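Local coordinates for 389aa long hypothetical nucleolar protein (Pyrococcus horikoshii, PDB 5ZVE) that methylates C5 of cytosine 72 in several tRNAs, using S-adenosyl-L-methionine as the methyl donor, at residues E3-Y12 and K284-I294; R30-I38 and K162-E170. All coordinates share one frame; numbering follows the deposited sequence.

Contact 1 of 2, residues E3-Y12 and K284-I294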
loop_
_atom_site.group_PDB
_atom_site.type_symbol
_atom_site.label_atom_id
_atom_site.label_comp_id
_atom_site.label_asym_id
_atom_site.label_seq_id
_atom_site.Cartn_x
_atom_site.Cartn_y
_atom_site.Cartn_z
ATOM N N GLU A 3 -19.025 -0.445 11.935
ATOM C CA GLU A 3 -18.656 -1.518 12.846
ATOM C C GLU A 3 -17.210 -1.982 12.664
ATOM O O GLU A 3 -16.606 -2.529 13.589
ATOM C CB GLU A 3 -19.612 -2.700 12.672
ATOM C CG GLU A 3 -19.314 -3.590 11.464
ATOM C CD GLU A 3 -20.205 -3.290 10.281
ATOM O OE1 GLU A 3 -20.659 -2.131 10.160
ATOM O OE2 GLU A 3 -20.450 -4.214 9.471
ATOM N N ALA A 4 -16.668 -1.780 11.468
ATOM C CA ALA A 4 -15.299 -2.186 11.170
ATOM C C ALA A 4 -14.267 -1.375 11.948
ATOM O O ALA A 4 -13.096 -1.752 12.018
ATOM C CB ALA A 4 -15.036 -2.064 9.696
ATOM N N PHE A 5 -14.710 -0.263 12.525
ATOM C CA PHE A 5 -13.814 0.657 13.216
ATOM C C PHE A 5 -14.203 0.781 14.680
ATOM O O PHE A 5 -15.365 1.035 14.988
ATOM C CB PHE A 5 -13.844 2.036 12.548
ATOM C CG PHE A 5 -13.580 2.000 11.068
ATOM C CD1 PHE A 5 -14.614 1.779 10.171
ATOM C CD2 PHE A 5 -12.301 2.185 10.576
ATOM C CE1 PHE A 5 -14.372 1.734 8.812
ATOM C CE2 PHE A 5 -12.054 2.147 9.218
ATOM C CZ PHE A 5 -13.091 1.920 8.335
ATOM N N PRO A 6 -13.233 0.597 15.587
ATOM C CA PRO A 6 -13.499 0.727 17.023
ATOM C C PRO A 6 -14.038 2.118 17.335
ATOM O O PRO A 6 -13.725 3.061 16.610
ATOM C CB PRO A 6 -12.131 0.490 17.669
ATOM C CG PRO A 6 -11.139 0.713 16.581
ATOM C CD PRO A 6 -11.815 0.320 15.309
ATOM N N LYS A 7 -14.838 2.234 18.389
ATOM C CA LYS A 7 -15.590 3.453 18.662
ATOM C C LYS A 7 -14.705 4.677 18.881
ATOM O O LYS A 7 -14.999 5.752 18.358
ATOM C CB LYS A 7 -16.490 3.252 19.884
ATOM C CG LYS A 7 -17.375 4.446 20.203
ATOM C CD LYS A 7 -18.640 4.396 19.372
ATOM C CE LYS A 7 -19.373 5.723 19.344
ATOM N NZ LYS A 7 -19.853 6.127 20.692
ATOM N N GLU A 8 -13.627 4.524 19.644
ATOM C CA GLU A 8 -12.777 5.670 19.952
ATOM C C GLU A 8 -12.075 6.206 18.706
ATOM O O GLU A 8 -11.858 7.408 18.587
ATOM C CB GLU A 8 -11.744 5.329 21.031
ATOM C CG GLU A 8 -10.836 4.160 20.726
ATOM C CD GLU A 8 -9.625 4.135 21.643
ATOM O OE1 GLU A 8 -8.798 3.205 21.524
ATOM O OE2 GLU A 8 -9.495 5.052 22.481
ATOM N N LEU A 9 -11.719 5.317 17.784
ATOM C CA LEU A 9 -11.151 5.743 16.510
ATOM C C LEU A 9 -12.194 6.487 15.682
ATOM O O LEU A 9 -11.883 7.478 15.016
ATOM C CB LEU A 9 -10.599 4.552 15.725
ATOM C CG LEU A 9 -9.987 4.905 14.367
ATOM C CD1 LEU A 9 -8.773 5.800 14.543
ATOM C CD2 LEU A 9 -9.620 3.655 13.591
ATOM N N ARG A 10 -13.428 5.992 15.702
ATOM C CA ARG A 10 -14.524 6.647 14.994
ATOM C C ARG A 10 -14.716 8.069 15.503
ATOM O O ARG A 10 -14.866 9.001 14.714
ATOM C CB ARG A 10 -15.822 5.849 15.126
ATOM C CG ARG A 10 -15.718 4.450 14.553
ATOM C CD ARG A 10 -17.055 3.936 14.051
ATOM N NE ARG A 10 -18.106 3.950 15.061
ATOM C CZ ARG A 10 -18.411 2.912 15.836
ATOM N NH1 ARG A 10 -19.397 3.010 16.715
ATOM N NH2 ARG A 10 -17.735 1.774 15.732
ATOM N N GLU A 11 -14.715 8.223 16.826
ATOM C CA GLU A 11 -14.789 9.543 17.446
ATOM C C GLU A 11 -13.590 10.394 17.049
ATOM O O GLU A 11 -13.715 11.596 16.834
ATOM C CB GLU A 11 -14.864 9.426 18.976
ATOM C CG GLU A 11 -16.077 8.666 19.500
ATOM C CD GLU A 11 -17.390 9.345 19.155
ATOM O OE1 GLU A 11 -17.381 10.563 18.876
ATOM O OE2 GLU A 11 -18.434 8.662 19.160
ATOM N N TYR A 12 -12.428 9.755 16.953
ATOM C CA TYR A 12 -11.207 10.437 16.559
ATOM C C TYR A 12 -11.365 11.009 15.155
ATOM O O TYR A 12 -11.096 12.190 14.924
ATOM C CB TYR A 12 -10.009 9.482 16.628
ATOM C CG TYR A 12 -8.712 10.077 16.125
ATOM C CD1 TYR A 12 -7.871 10.785 16.973
ATOM C CD2 TYR A 12 -8.330 9.929 14.798
ATOM C CE1 TYR A 12 -6.684 11.331 16.508
ATOM C CE2 TYR A 12 -7.158 10.469 14.327
ATOM C CZ TYR A 12 -6.337 11.168 15.180
ATOM O OH TYR A 12 -5.167 11.701 14.691
ATOM N N LYS A 284 -10.246 -2.253 4.155
ATOM C CA LYS A 284 -10.191 -2.356 5.603
ATOM C C LYS A 284 -11.418 -3.114 6.106
ATOM O O LYS A 284 -12.446 -2.512 6.418
ATOM C CB LYS A 284 -10.110 -0.966 6.236
ATOM C CG LYS A 284 -9.840 -0.967 7.726
ATOM C CD LYS A 284 -8.456 -1.503 8.053
ATOM C CE LYS A 284 -7.379 -0.534 7.596
ATOM N NZ LYS A 284 -6.038 -0.906 8.132
ATOM N N LEU A 285 -11.311 -4.441 6.149
ATOM C CA LEU A 285 -12.402 -5.291 6.615
ATOM C C LEU A 285 -12.689 -5.025 8.094
ATOM O O LEU A 285 -13.832 -4.781 8.474
ATOM C CB LEU A 285 -12.079 -6.770 6.382
ATOM C CG LEU A 285 -12.357 -7.347 4.986
ATOM C CD1 LEU A 285 -11.493 -6.700 3.914
ATOM C CD2 LEU A 285 -12.178 -8.858 4.974
ATOM N N TRP A 286 -11.650 -5.085 8.923
ATOM C CA TRP A 286 -11.770 -4.750 10.339
ATOM C C TRP A 286 -10.526 -4.014 10.799
ATOM O O TRP A 286 -9.419 -4.543 10.708
ATOM C CB TRP A 286 -11.981 -6.002 11.199
ATOM C CG TRP A 286 -13.127 -6.852 10.745
ATOM C CD1 TRP A 286 -13.055 -7.971 9.976
ATOM C CD2 TRP A 286 -14.516 -6.641 11.024
ATOM N NE1 TRP A 286 -14.312 -8.479 9.762
ATOM C CE2 TRP A 286 -15.227 -7.679 10.390
ATOM C CE3 TRP A 286 -15.224 -5.679 11.746
ATOM C CZ2 TRP A 286 -16.618 -7.782 10.459
ATOM C CZ3 TRP A 286 -16.603 -5.781 11.811
ATOM C CH2 TRP A 286 -17.287 -6.826 11.173
ATOM N N GLU A 287 -10.710 -2.795 11.292
ATOM C CA GLU A 287 -9.592 -1.999 11.783
ATOM C C GLU A 287 -9.242 -2.423 13.205
ATOM O O GLU A 287 -10.075 -2.329 14.101
ATOM C CB GLU A 287 -9.925 -0.509 11.741
ATOM C CG GLU A 287 -8.799 0.394 12.232
ATOM C CD GLU A 287 -7.549 0.298 11.375
ATOM O OE1 GLU A 287 -6.569 -0.337 11.816
ATOM O OE2 GLU A 287 -7.547 0.862 10.257
ATOM N N GLU A 288 -8.017 -2.901 13.409
ATOM C CA GLU A 288 -7.599 -3.378 14.726
ATOM C C GLU A 288 -6.824 -2.335 15.525
ATOM O O GLU A 288 -6.862 -2.335 16.757
ATOM C CB GLU A 288 -6.748 -4.643 14.586
ATOM C CG GLU A 288 -7.427 -5.776 13.829
ATOM C CD GLU A 288 -6.787 -6.028 12.477
ATOM O OE1 GLU A 288 -6.124 -5.105 11.957
ATOM O OE2 GLU A 288 -6.944 -7.144 11.933
ATOM N N ARG A 289 -6.123 -1.446 14.828
ATOM C CA ARG A 289 -5.311 -0.442 15.505
ATOM C C ARG A 289 -6.165 0.729 15.958
ATOM O O ARG A 289 -7.156 1.074 15.314
ATOM C CB ARG A 289 -4.172 0.038 14.601
ATOM C CG ARG A 289 -2.975 -0.905 14.609
ATOM C CD ARG A 289 -2.018 -0.606 13.483
ATOM N NE ARG A 289 -1.004 -1.647 13.338
ATOM C CZ ARG A 289 -0.152 -1.721 12.319
ATOM N NH1 ARG A 289 -0.194 -0.820 11.345
ATOM N NH2 ARG A 289 0.739 -2.704 12.266
ATOM N N THR A 290 -5.783 1.327 17.082
ATOM C CA THR A 290 -6.566 2.396 17.682
ATOM C C THR A 290 -5.675 3.497 18.268
ATOM O O THR A 290 -4.496 3.602 17.920
ATOM C CB THR A 290 -7.516 1.843 18.767
ATOM O OG1 THR A 290 -8.344 2.903 19.260
ATOM C CG2 THR A 290 -6.733 1.200 19.919
ATOM N N LEU A 291 -6.249 4.321 19.140
ATOM C CA LEU A 291 -5.597 5.549 19.594
ATOM C C LEU A 291 -4.242 5.317 20.247
ATOM O O LEU A 291 -3.278 6.013 19.936
ATOM C CB LEU A 291 -6.509 6.310 20.563
ATOM C CG LEU A 291 -7.407 7.395 19.953
ATOM C CD1 LEU A 291 -8.168 6.886 18.740
ATOM C CD2 LEU A 291 -8.366 7.965 20.991
ATOM N N LYS A 292 -4.170 4.348 21.152
ATOM C CA LYS A 292 -2.906 3.999 21.795
ATOM C C LYS A 292 -1.805 3.711 20.768
ATOM O O LYS A 292 -0.636 4.019 21.000
ATOM C CB LYS A 292 -3.097 2.799 22.727
ATOM C CG LYS A 292 -3.871 1.649 22.096
ATOM C CD LYS A 292 -3.769 0.385 22.933
ATOM C CE LYS A 292 -4.364 -0.806 22.208
ATOM N NZ LYS A 292 -4.014 -2.091 22.873
ATOM N N HIS A 293 -2.187 3.130 19.632
ATOM C CA HIS A 293 -1.234 2.820 18.568
ATOM C C HIS A 293 -0.757 4.064 17.823
ATOM O O HIS A 293 0.382 4.122 17.370
ATOM C CB HIS A 293 -1.845 1.840 17.566
ATOM C CG HIS A 293 -2.189 0.509 18.153
ATOM N ND1 HIS A 293 -3.487 0.076 18.306
ATOM C CD2 HIS A 293 -1.401 -0.488 18.624
ATOM C CE1 HIS A 293 -3.486 -1.131 18.844
ATOM N NE2 HIS A 293 -2.233 -1.495 19.045
ATOM N N ILE A 294 -1.633 5.051 17.695
ATOM C CA ILE A 294 -1.296 6.281 16.996
ATOM C C ILE A 294 -0.207 7.039 17.737
ATOM O O ILE A 294 0.797 7.440 17.147
ATOM C CB ILE A 294 -2.533 7.184 16.827
ATOM C CG1 ILE A 294 -3.549 6.516 15.895
ATOM C CG2 ILE A 294 -2.130 8.537 16.271
ATOM C CD1 ILE A 294 -4.850 7.279 15.757
#
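Residues 3-12 and 284-294 run side by side in the same direction, closest where the CA atoms of Ala-4 and Trp-286 lie 4.4 Å apart and widening to 5.8 Å between those of Leu-9 and Thr-290. One backbone hydrogen bond fastens the narrow end, Glu-287 N giving to Ala-4 O over 2.7 Å with an N-H...O angle of 159°. A small residue suits position 4, because Ala-4 CB sits 3.2 Å from Leu-285 O. Trp-286, its CG held beside the backbone N (chi1 -53°), brings the six-membered half of the indole to this turn: CZ3 meets Glu-3 CG at 3.5 Å, while CE3 touches Ala-4 CA. Asp-129 accepts from its NE1, and Lys-131 and Arg-30 make cation-pi contacts with the ring. With an alanine here, Asp-129 would probably be left without its indole mate, and Glu-3 CG and both cations without their aromatic surface. Glu-287 uses its methylenes as apolar surface, CB against the Phe-5 ring and CG 3.6 Å from Leu-9 CD2. Its carboxylate finds partners in its own segment: OE2 in a salt bridge with Lys-284 NZ, which also bonds to Ala-278 O, and OE1, through its anti lone pair, with Arg-289 N. Farther on, Thr-290 OG1 and Glu-8 OE1 are modelled 2.3 Å apart, so short that the hydrogen bond between them is doubtful. Ile-294 CD1 covers one face of Tyr-12 in a CH-pi contact, 4.3 Å from the ring centroid; Leu-291 CD1 packs on Tyr-12 CB, and the tyrosine hydroxyl bonds to Glu-328 and Tyr-327. Both segments lead into helices, Pro-6 and Thr-290 holding the N-cap positions, and together they form an interface between the ferredoxin-like N-terminal region and the RsmB/F methyltransferase domain.

Contact 2 of 2, residues R30-I38 and K162-E170; sequences REPVEHYYI and KFKLPSLSE
Pro-32 faces Phe-163 and Tyr-36 faces Leu-165 with CA atoms 7.4 Å and 7.2 Å apart, and the touching parts point almost the same way, 18° apart, too widely spaced for backbone pairing. Pro-32 sets its CD over one face of the Phe-163 ring, offset toward the rim, 3.7 Å from the centroid in a CH-pi contact. Proline suits the place: it is compact and apolar and has no amide hydrogen to satisfy. Tyr-102 meets Phe-163 edge-to-face, and Glu-31 rests its chain near CZ while its carboxylate forms a salt bridge with Arg-75. Leu-165 divides its methyls, CD1 between Pro-32 CB and the Tyr-36 ring, CD2 at 3.8 Å from Tyr-36 CB. Tyr-36, its CG turned opposite the backbone N (chi1 -174°), extends past Pro-166 and slides alongside Leu-168, whose CD1 reaches the ring edge 3.9 Å from CE2. The same methyl packs 3.5 Å from Ile-38 CG2. Alternation along strand 35-40 points Tyr-36 and Ile-38 toward residues 162-170 and Tyr-37 away, so the loop covers part of one face of the antiparallel sheet; Phe-73 and Phe-179 of the adjacent strands also touch Leu-168. With no hydrogen bond crossing between the segments, which bury 432 Å² together, the contact rests on apolar surface withdrawn from water and on the fit of rings and branched side chains.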
loop_
_atom_site.group_PDB
_atom_site.type_symbol
_atom_site.label_atom_id
_atom_site.label_comp_id
_atom_site.label_asym_id
_atom_site.label_seq_id
_atom_site.Cartn_x
_atom_site.Cartn_y
_atom_site.Cartn_z
ATOM N N ARG A 30 -13.541 0.649 3.689
ATOM C CA ARG A 30 -13.951 -0.749 3.777
ATOM C C ARG A 30 -13.860 -1.451 2.427
ATOM O O ARG A 30 -13.859 -2.676 2.359
ATOM C CB ARG A 30 -15.380 -0.861 4.316
ATOM C CG ARG A 30 -15.742 -2.254 4.828
ATOM C CD ARG A 30 -15.800 -2.258 6.326
ATOM N NE ARG A 30 -15.823 -3.596 6.918
ATOM C CZ ARG A 30 -16.922 -4.288 7.205
ATOM N NH1 ARG A 30 -18.123 -3.781 6.965
ATOM N NH2 ARG A 30 -16.809 -5.489 7.753
ATOM N N GLU A 31 -13.751 -0.667 1.359
ATOM C CA GLU A 31 -13.746 -1.201 -0.001
ATOM C C GLU A 31 -12.352 -1.149 -0.626
ATOM O O GLU A 31 -11.518 -0.333 -0.225
ATOM C CB GLU A 31 -14.728 -0.420 -0.882
ATOM C CG GLU A 31 -16.111 -0.204 -0.285
ATOM C CD GLU A 31 -16.988 0.665 -1.174
ATOM O OE1 GLU A 31 -16.485 1.163 -2.204
ATOM O OE2 GLU A 31 -18.176 0.857 -0.841
ATOM N N PRO A 32 -12.092 -2.025 -1.612
ATOM C CA PRO A 32 -10.828 -1.945 -2.351
ATOM C C PRO A 32 -10.753 -0.646 -3.142
ATOM O O PRO A 32 -11.790 -0.030 -3.394
ATOM C CB PRO A 32 -10.879 -3.161 -3.287
ATOM C CG PRO A 32 -11.953 -4.052 -2.725
ATOM C CD PRO A 32 -12.936 -3.138 -2.075
ATOM N N VAL A 33 -9.550 -0.238 -3.527
ATOM C CA VAL A 33 -9.401 0.992 -4.291
ATOM C C VAL A 33 -10.183 0.863 -5.591
ATOM O O VAL A 33 -10.277 -0.228 -6.167
ATOM C CB VAL A 33 -7.920 1.327 -4.577
ATOM C CG1 VAL A 33 -7.159 1.509 -3.261
ATOM C CG2 VAL A 33 -7.269 0.259 -5.440
ATOM N N GLU A 34 -10.792 1.966 -6.017
ATOM C CA GLU A 34 -11.589 1.977 -7.237
ATOM C C GLU A 34 -10.685 1.907 -8.461
ATOM O O GLU A 34 -11.041 1.304 -9.477
ATOM C CB GLU A 34 -12.473 3.228 -7.294
ATOM C CG GLU A 34 -13.554 3.298 -6.214
ATOM C CD GLU A 34 -13.030 3.724 -4.842
ATOM O OE1 GLU A 34 -11.812 3.948 -4.690
ATOM O OE2 GLU A 34 -13.851 3.840 -3.910
ATOM N N HIS A 35 -9.519 2.537 -8.356
ATOM C CA HIS A 35 -8.520 2.506 -9.418
ATOM C C HIS A 35 -7.277 1.765 -8.941
ATOM O O HIS A 35 -6.550 2.242 -8.061
ATOM C CB HIS A 35 -8.150 3.919 -9.876
ATOM C CG HIS A 35 -9.218 4.599 -10.678
ATOM N ND1 HIS A 35 -9.053 5.850 -11.228
ATOM C CD2 HIS A 35 -10.474 4.204 -11.006
ATOM C CE1 HIS A 35 -10.154 6.195 -11.877
ATOM N NE2 HIS A 35 -11.031 5.215 -11.754
ATOM N N TYR A 36 -7.033 0.599 -9.525
ATOM C CA TYR A 36 -5.930 -0.253 -9.099
ATOM C C TYR A 36 -4.702 0.015 -9.957
ATOM O O TYR A 36 -4.664 -0.353 -11.140
ATOM C CB TYR A 36 -6.333 -1.726 -9.174
ATOM C CG TYR A 36 -5.305 -2.676 -8.609
ATOM C CD1 TYR A 36 -4.957 -2.632 -7.263
ATOM C CD2 TYR A 36 -4.684 -3.617 -9.416
ATOM C CE1 TYR A 36 -4.020 -3.502 -6.740
ATOM C CE2 TYR A 36 -3.742 -4.490 -8.900
ATOM C CZ TYR A 36 -3.415 -4.427 -7.564
ATOM O OH TYR A 36 -2.480 -5.295 -7.052
ATOM N N TYR A 37 -3.702 0.656 -9.356
ATOM C CA TYR A 37 -2.547 1.163 -10.099
ATOM C C TYR A 37 -1.368 0.188 -10.112
ATOM O O TYR A 37 -1.171 -0.594 -9.181
ATOM C CB TYR A 37 -2.084 2.500 -9.515
ATOM C CG TYR A 37 -2.773 3.718 -10.093
ATOM C CD1 TYR A 37 -3.967 4.188 -9.558
ATOM C CD2 TYR A 37 -2.223 4.403 -11.168
ATOM C CE1 TYR A 37 -4.597 5.306 -10.085
ATOM C CE2 TYR A 37 -2.846 5.522 -11.701
ATOM C CZ TYR A 37 -4.029 5.969 -11.156
ATOM O OH TYR A 37 -4.647 7.077 -11.686
ATOM N N ILE A 38 -0.595 0.239 -11.188
ATOM C CA ILE A 38 0.672 -0.469 -11.271
ATOM C C ILE A 38 1.725 0.486 -11.802
ATOM O O ILE A 38 1.399 1.457 -12.487
ATOM C CB ILE A 38 0.596 -1.699 -12.189
ATOM C CG1 ILE A 38 0.319 -1.262 -13.636
ATOM C CG2 ILE A 38 -0.463 -2.669 -11.693
ATOM C CD1 ILE A 38 0.274 -2.399 -14.632
ATOM N N LYS A 162 -17.202 -10.116 -3.863
ATOM C CA LYS A 162 -17.844 -8.851 -3.553
ATOM C C LYS A 162 -17.302 -7.753 -4.479
ATOM O O LYS A 162 -18.059 -6.947 -5.020
ATOM C CB LYS A 162 -17.624 -8.499 -2.085
ATOM C CG LYS A 162 -18.071 -7.114 -1.700
ATOM C CD LYS A 162 -19.545 -7.052 -1.395
ATOM C CE LYS A 162 -19.807 -6.068 -0.269
ATOM N NZ LYS A 162 -21.212 -5.581 -0.281
ATOM N N PHE A 163 -15.986 -7.748 -4.667
ATOM C CA PHE A 163 -15.332 -6.847 -5.609
ATOM C C PHE A 163 -14.348 -7.628 -6.460
ATOM O O PHE A 163 -13.889 -8.698 -6.064
ATOM C CB PHE A 163 -14.592 -5.713 -4.893
ATOM C CG PHE A 163 -15.484 -4.789 -4.118
ATOM C CD1 PHE A 163 -16.109 -3.720 -4.743
ATOM C CD2 PHE A 163 -15.682 -4.977 -2.758
ATOM C CE1 PHE A 163 -16.926 -2.860 -4.030
ATOM C CE2 PHE A 163 -16.493 -4.115 -2.034
ATOM C CZ PHE A 163 -17.120 -3.058 -2.671
ATOM N N LYS A 164 -14.023 -7.090 -7.628
ATOM C CA LYS A 164 -13.061 -7.728 -8.510
ATOM C C LYS A 164 -11.960 -6.770 -8.958
ATOM O O LYS A 164 -12.226 -5.758 -9.601
ATOM C CB LYS A 164 -13.770 -8.307 -9.733
ATOM C CG LYS A 164 -12.848 -8.991 -10.725
ATOM C CD LYS A 164 -11.982 -10.033 -10.058
ATOM C CE LYS A 164 -11.154 -10.792 -11.085
ATOM N NZ LYS A 164 -10.121 -11.643 -10.427
ATOM N N LEU A 165 -10.727 -7.110 -8.595
ATOM C CA LEU A 165 -9.534 -6.464 -9.118
ATOM C C LEU A 165 -8.768 -7.514 -9.907
ATOM O O LEU A 165 -8.808 -8.690 -9.564
ATOM C CB LEU A 165 -8.662 -5.894 -7.995
ATOM C CG LEU A 165 -9.183 -4.704 -7.187
ATOM C CD1 LEU A 165 -8.174 -4.300 -6.126
ATOM C CD2 LEU A 165 -9.471 -3.538 -8.105
ATOM N N PRO A 166 -8.086 -7.099 -10.982
ATOM C CA PRO A 166 -7.320 -8.065 -11.778
ATOM C C PRO A 166 -6.208 -8.725 -10.966
ATOM O O PRO A 166 -5.604 -8.069 -10.120
ATOM C CB PRO A 166 -6.739 -7.206 -12.910
ATOM C CG PRO A 166 -6.707 -5.825 -12.350
ATOM C CD PRO A 166 -7.922 -5.722 -11.475
ATOM N N SER A 167 -5.960 -10.007 -11.211
ATOM C CA SER A 167 -4.797 -10.681 -10.639
ATOM C C SER A 167 -3.648 -10.618 -11.636
ATOM O O SER A 167 -3.760 -11.125 -12.753
ATOM C CB SER A 167 -5.118 -12.130 -10.288
ATOM O OG SER A 167 -5.443 -12.852 -11.459
ATOM N N LEU A 168 -2.550 -9.986 -11.238
ATOM C CA LEU A 168 -1.448 -9.737 -12.157
ATOM C C LEU A 168 -0.205 -10.551 -11.825
ATOM O O LEU A 168 0.727 -10.625 -12.626
ATOM C CB LEU A 168 -1.098 -8.252 -12.157
ATOM C CG LEU A 168 -2.290 -7.305 -12.282
ATOM C CD1 LEU A 168 -1.854 -5.886 -11.981
ATOM C CD2 LEU A 168 -2.904 -7.393 -13.665
ATOM N N SER A 169 -0.198 -11.161 -10.644
ATOM C CA SER A 169 0.993 -11.839 -10.139
ATOM C C SER A 169 1.369 -13.063 -10.969
ATOM O O SER A 169 2.533 -13.456 -11.010
ATOM C CB SER A 169 0.795 -12.244 -8.678
ATOM O OG SER A 169 -0.411 -12.972 -8.512
ATOM N N GLU A 170 0.387 -13.663 -11.627
ATOM C CA GLU A 170 0.633 -14.871 -12.408
ATOM C C GLU A 170 0.918 -14.589 -13.888
ATOM O O GLU A 170 1.157 -15.512 -14.660
ATOM C CB GLU A 170 -0.562 -15.821 -12.282
ATOM C CG GLU A 170 -0.822 -16.304 -10.857
ATOM C CD GLU A 170 0.282 -17.198 -10.327
ATOM O OE1 GLU A 170 0.800 -18.034 -11.098
ATOM O OE2 GLU A 170 0.631 -17.062 -9.134
#

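In the fold
Along the chain the segments come in the order 3-12, 30-38, 162-170 and 284-294, so both segments of contact 2 fall between those of contact 1. The centres lie 24 Å apart, yet Arg-30 bridges them: its NE probably hydrogen-bonds to Leu-285 O at 2.8 Å. Residues 3-12 and 30-38 share the ferredoxin-like region, helix 19-29 separating helix 7-17 from strand 35-40. Contact 1 joins that region to the methyltransferase domain; contact 2 joins it to the loop that follows strand 154-161, the last strand of the PUA domain along the chain. The N-terminal region thus touches both the methyltransferase domain and the segment that leaves the PUA domain.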